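Local structure of Sec-alkylsulfatase (Pseudomonas sp., 4AXH) at residues A[408-411]-A[412-415]; A[521-524]-A[525-529]. The protein hydrolyses secondary alkyl sulfates enantioselectively at a zinc-dependent active site, with strict inversion of configuration, giving (S)-alcohols and sulfate. All coordinates share one frame; numbering follows the deposited sequence.

How the interactions relate
Both contacts lie in the alkyl sulfatase dimerisation region, one after the other along the chain. Their centres are about 28 Å apart and their nearest atoms about 10 Å apart, so they do not touch. Interaction 1 is a 3-10 turn in the loop between helices 393-400 and 420-431. Interaction 2 is a piece of helix 515-529. The side chain of R414 is about 9 Å from that of Y417, close by in sequence, and the side chain of T523 about 8 Å from that of Q232; both Y417 and Q232 bind sulfate. The Y412 side chain is also about 11 Å from that of the zinc ligand H355.

Interaction 1: A[408-411]-A[412-415]; sequences DRKW and YLRS
K410 lies alongside Y412 and covers one face of its ring in a 3-10 turn. The turn belongs to the loop that joins helices 393-400 and 420-431. The contact is a CH-pi one: CB of K410 sits 4.0 Å from the centroid of the Y412 ring, nearly over its centre. The Y412 ring carbon CG lies between the backbone N and the carbonyl carbon (chi1 57°), which turns the ring back over K410. The K410 chain runs the same way as the tyrosine, with CD 3.8 Å from OH of Y412. CD2 of L413 packs against the same lysine, 3.8 Å from K410 CB.

R414 reaches back to D408. Its NH1 donates to OD1 of D408 over 3.1 Å in a salt bridge. The bond is bent, 141° at the hydrogen. The oxygen lies at the guanidinium edge and in its plane, but NH1 meets OD1 from above the carboxylate plane. The two planes are 54° apart. Bends at chi2 and chi3 fold the arginine chain over the backbone, where its CD is 3.5 Å from K410 O.

Farther out, OD2 of D371 on helix 362-388 forms a salt bridge with K410 NZ and a hydrogen bond with Y412 OH, which ties the ends of this pair to one carboxylate. E513 takes R414 NH2 in a second salt bridge, so the guanidinium has two acidic partners, D408 and E513. The W411 ring is buried, with R107 in a cation-pi contact and F54 edge-to-face. Two weak backbone bonds close the turn: L413 N to K410 O, and R414 N to W411 O at 3.4 Å.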
loop_
_atom_site.group_PDB
_atom_site.type_symbol
_atom_site.label_atom_id
_atom_site.label_comp_id
_atom_site.label_asym_id
_atom_site.label_seq_id
_atom_site.Cartn_x
_atom_site.Cartn_y
_atom_site.Cartn_z
ATOM N N ASP A 408 9.821 -6.089 24.537
ATOM C CA ASP A 408 10.815 -5.018 24.658
ATOM C C ASP A 408 12.152 -5.504 25.233
ATOM O O ASP A 408 13.199 -4.872 25.002
ATOM C CB ASP A 408 10.254 -3.835 25.464
ATOM C CG ASP A 408 11.201 -2.651 25.666
ATOM O OD1 ASP A 408 11.748 -2.130 24.651
ATOM O OD2 ASP A 408 11.387 -2.236 26.829
ATOM N N ARG A 409 12.144 -6.658 25.940
ATOM C CA ARG A 409 13.390 -7.212 26.501
ATOM C C ARG A 409 14.121 -8.245 25.611
ATOM O O ARG A 409 15.188 -8.671 25.980
ATOM C CB ARG A 409 13.225 -7.655 27.965
ATOM C CG ARG A 409 12.231 -8.761 28.172
ATOM C CD ARG A 409 12.278 -9.285 29.582
ATOM N NE ARG A 409 11.653 -10.607 29.721
ATOM C CZ ARG A 409 12.216 -11.752 29.332
ATOM N NH1 ARG A 409 13.391 -11.747 28.713
ATOM N NH2 ARG A 409 11.594 -12.905 29.529
ATOM N N LYS A 410 13.570 -8.607 24.432
ATOM C CA LYS A 410 14.195 -9.559 23.502
ATOM C C LYS A 410 15.130 -8.885 22.477
ATOM O O LYS A 410 14.725 -7.939 21.789
ATOM C CB LYS A 410 13.135 -10.408 22.773
ATOM C CG LYS A 410 12.087 -11.062 23.685
ATOM C CD LYS A 410 12.686 -11.891 24.854
ATOM C CE LYS A 410 11.626 -12.387 25.794
ATOM N NZ LYS A 410 10.970 -13.615 25.299
ATOM N N TRP A 411 16.389 -9.373 22.388
ATOM C CA TRP A 411 17.407 -8.848 21.475
ATOM C C TRP A 411 16.973 -9.042 20.005
ATOM O O TRP A 411 17.183 -8.181 19.163
ATOM C CB TRP A 411 18.765 -9.568 21.701
ATOM C CG TRP A 411 19.630 -9.075 22.831
ATOM C CD1 TRP A 411 20.115 -9.812 23.883
ATOM C CD2 TRP A 411 20.192 -7.760 22.970
ATOM N NE1 TRP A 411 20.917 -9.025 24.680
ATOM C CE2 TRP A 411 20.947 -7.753 24.165
ATOM C CE3 TRP A 411 20.087 -6.570 22.223
ATOM C CZ2 TRP A 411 21.622 -6.623 24.607
ATOM C CZ3 TRP A 411 20.744 -5.442 22.674
ATOM C CH2 TRP A 411 21.504 -5.477 23.855
ATOM N N TYR A 412 16.370 -10.181 19.710
ATOM C CA TYR A 412 15.937 -10.583 18.387
ATOM C C TYR A 412 14.660 -9.901 17.858
ATOM O O TYR A 412 14.193 -10.219 16.753
ATOM C CB TYR A 412 15.816 -12.113 18.357
ATOM C CG TYR A 412 14.893 -12.732 19.393
ATOM C CD1 TYR A 412 13.536 -12.881 19.145
ATOM C CD2 TYR A 412 15.393 -13.250 20.570
ATOM C CE1 TYR A 412 12.698 -13.500 20.061
ATOM C CE2 TYR A 412 14.568 -13.881 21.490
ATOM C CZ TYR A 412 13.224 -14.010 21.229
ATOM O OH TYR A 412 12.434 -14.622 22.166
ATOM N N LEU A 413 14.091 -8.970 18.634
ATOM C CA LEU A 413 12.878 -8.220 18.290
ATOM C C LEU A 413 13.154 -6.735 18.150
ATOM O O LEU A 413 12.241 -5.989 17.803
ATOM C CB LEU A 413 11.826 -8.470 19.382
ATOM C CG LEU A 413 10.692 -9.471 19.129
ATOM C CD1 LEU A 413 11.081 -10.635 18.187
ATOM C CD2 LEU A 413 10.187 -9.961 20.397
ATOM N N ARG A 414 14.413 -6.298 18.381
ATOM C CA ARG A 414 14.843 -4.898 18.272
ATOM C C ARG A 414 14.756 -4.374 16.839
ATOM O O ARG A 414 14.839 -5.135 15.850
ATOM C CB ARG A 414 16.281 -4.692 18.817
ATOM C CG ARG A 414 16.613 -5.250 20.228
ATOM C CD ARG A 414 15.788 -4.646 21.339
ATOM N NE ARG A 414 15.934 -3.193 21.345
ATOM C CZ ARG A 414 15.155 -2.356 22.007
ATOM N NH1 ARG A 414 14.124 -2.811 22.715
ATOM N NH2 ARG A 414 15.382 -1.051 21.950
ATOM N N SER A 415 14.651 -3.040 16.729
ATOM C CA SER A 415 14.549 -2.306 15.464
ATOM C C SER A 415 15.902 -2.102 14.743
ATOM O O SER A 415 16.339 -0.977 14.555
ATOM C CB SER A 415 13.830 -0.991 15.702
ATOM O OG SER A 415 12.534 -1.283 16.188
#

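Interaction 2: A[521-524]-A[525-529]; sequences YMTG and AMELR
L528 lies alongside the carbonyl of G524, one turn earlier on the same helix. Its CB, CG and CD1 all come near G524 O. CG of L528 stands anti to the carbonyl carbon (chi1 -88°), beside the backbone N that bonds to this same oxygen. E527 turns the same way as L528, with CG 3.6 Å from T523 O. M526 differs: it points its CG away from its backbone N and meets M522 O through CB, at 3.5 Å. The nearest side-chain atoms of T523 and E527, CG2 and OE2, are 4.4 Å apart. The side chains thus meet backbone carbonyls more than one another. Four i to i+4 bonds cross from 521-524 to 525-529, among them A525 N to Y521 O at 2.7 Å, and R529 N to A525 O continues the alpha-helical pattern.

The polar ends are buried and paired. T523 OG1 bonds to N519 O in its own helix. E527 bonds to Y231 and forms a salt bridge with R227, both on helix 222-233, which also includes the sulfate-binding Q232. R529 pairs with E506 and D503 of helix 495-511. Y521 and L528 pack on that helix too, and Y521 also meets L442 of the second subunit.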
loop_
_atom_site.group_PDB
_atom_site.type_symbol
_atom_site.label_atom_id
_atom_site.label_comp_id
_atom_site.label_asym_id
_atom_site.label_seq_id
_atom_site.Cartn_x
_atom_site.Cartn_y
_atom_site.Cartn_z
ATOM N N TYR A 521 21.204 8.156 7.376
ATOM C CA TYR A 521 21.685 9.427 7.926
ATOM C C TYR A 521 23.113 9.647 7.513
ATOM O O TYR A 521 23.424 10.735 7.026
ATOM C CB TYR A 521 21.561 9.479 9.450
ATOM C CG TYR A 521 20.143 9.516 9.984
ATOM C CD1 TYR A 521 19.220 10.440 9.506
ATOM C CD2 TYR A 521 19.773 8.743 11.081
ATOM C CE1 TYR A 521 17.928 10.515 10.039
ATOM C CE2 TYR A 521 18.492 8.819 11.629
ATOM C CZ TYR A 521 17.569 9.705 11.105
ATOM O OH TYR A 521 16.300 9.769 11.647
ATOM N N MET A 522 23.963 8.604 7.628
ATOM C CA MET A 522 25.372 8.648 7.213
ATOM C C MET A 522 25.565 8.964 5.699
ATOM O O MET A 522 26.419 9.787 5.356
ATOM C CB MET A 522 26.106 7.361 7.627
ATOM C CG MET A 522 27.082 7.514 8.820
ATOM S SD MET A 522 26.554 8.553 10.228
ATOM C CE MET A 522 27.418 7.770 11.533
ATOM N N THR A 523 24.747 8.343 4.808
ATOM C CA THR A 523 24.798 8.590 3.371
ATOM C C THR A 523 24.356 10.012 3.135
ATOM O O THR A 523 24.946 10.699 2.308
ATOM C CB THR A 523 23.996 7.540 2.587
ATOM O OG1 THR A 523 24.467 6.222 2.937
ATOM C CG2 THR A 523 24.110 7.740 1.069
ATOM N N GLY A 524 23.365 10.440 3.918
ATOM C CA GLY A 524 22.807 11.788 3.929
ATOM C C GLY A 524 23.838 12.839 4.299
ATOM O O GLY A 524 24.024 13.809 3.563
ATOM N N ALA A 525 24.531 12.637 5.429
ATOM C CA ALA A 525 25.567 13.537 5.927
ATOM C C ALA A 525 26.737 13.682 4.923
ATOM O O ALA A 525 27.168 14.799 4.666
ATOM C CB ALA A 525 26.067 13.064 7.277
ATOM N N MET A 526 27.191 12.571 4.311
ATOM C CA MET A 526 28.234 12.540 3.291
ATOM C C MET A 526 27.841 13.390 2.065
ATOM O O MET A 526 28.569 14.310 1.727
ATOM C CB MET A 526 28.504 11.089 2.882
ATOM C CG MET A 526 29.505 10.916 1.747
ATOM S SD MET A 526 29.879 9.147 1.428
ATOM C CE MET A 526 31.022 8.872 2.716
ATOM N N GLU A 527 26.696 13.111 1.428
ATOM C CA GLU A 527 26.254 13.849 0.234
ATOM C C GLU A 527 25.964 15.328 0.487
ATOM O O GLU A 527 26.110 16.139 -0.432
ATOM C CB GLU A 527 25.046 13.194 -0.439
ATOM C CG GLU A 527 25.262 11.826 -1.073
ATOM C CD GLU A 527 24.077 11.317 -1.885
ATOM O OE1 GLU A 527 23.021 11.995 -1.919
ATOM O OE2 GLU A 527 24.217 10.253 -2.527
ATOM N N LEU A 528 25.550 15.685 1.725
ATOM C CA LEU A 528 25.264 17.079 2.092
ATOM C C LEU A 528 26.564 17.843 2.094
ATOM O O LEU A 528 26.620 18.975 1.631
ATOM C CB LEU A 528 24.627 17.159 3.479
ATOM C CG LEU A 528 23.124 17.034 3.520
ATOM C CD1 LEU A 528 22.655 16.703 4.932
ATOM C CD2 LEU A 528 22.426 18.296 2.941
ATOM N N ARG A 529 27.619 17.193 2.586
ATOM C CA ARG A 529 28.957 17.729 2.660
ATOM C C ARG A 529 29.626 17.767 1.282
ATOM O O ARG A 529 30.223 18.780 0.923
ATOM C CB ARG A 529 29.795 16.899 3.639
ATOM C CG ARG A 529 29.489 17.220 5.091
ATOM C CD ARG A 529 29.940 16.116 6.014
ATOM N NE ARG A 529 29.603 16.426 7.404
ATOM C CZ ARG A 529 29.832 15.618 8.433
ATOM N NH1 ARG A 529 30.404 14.432 8.240
ATOM N NH2 ARG A 529 29.492 15.985 9.661
#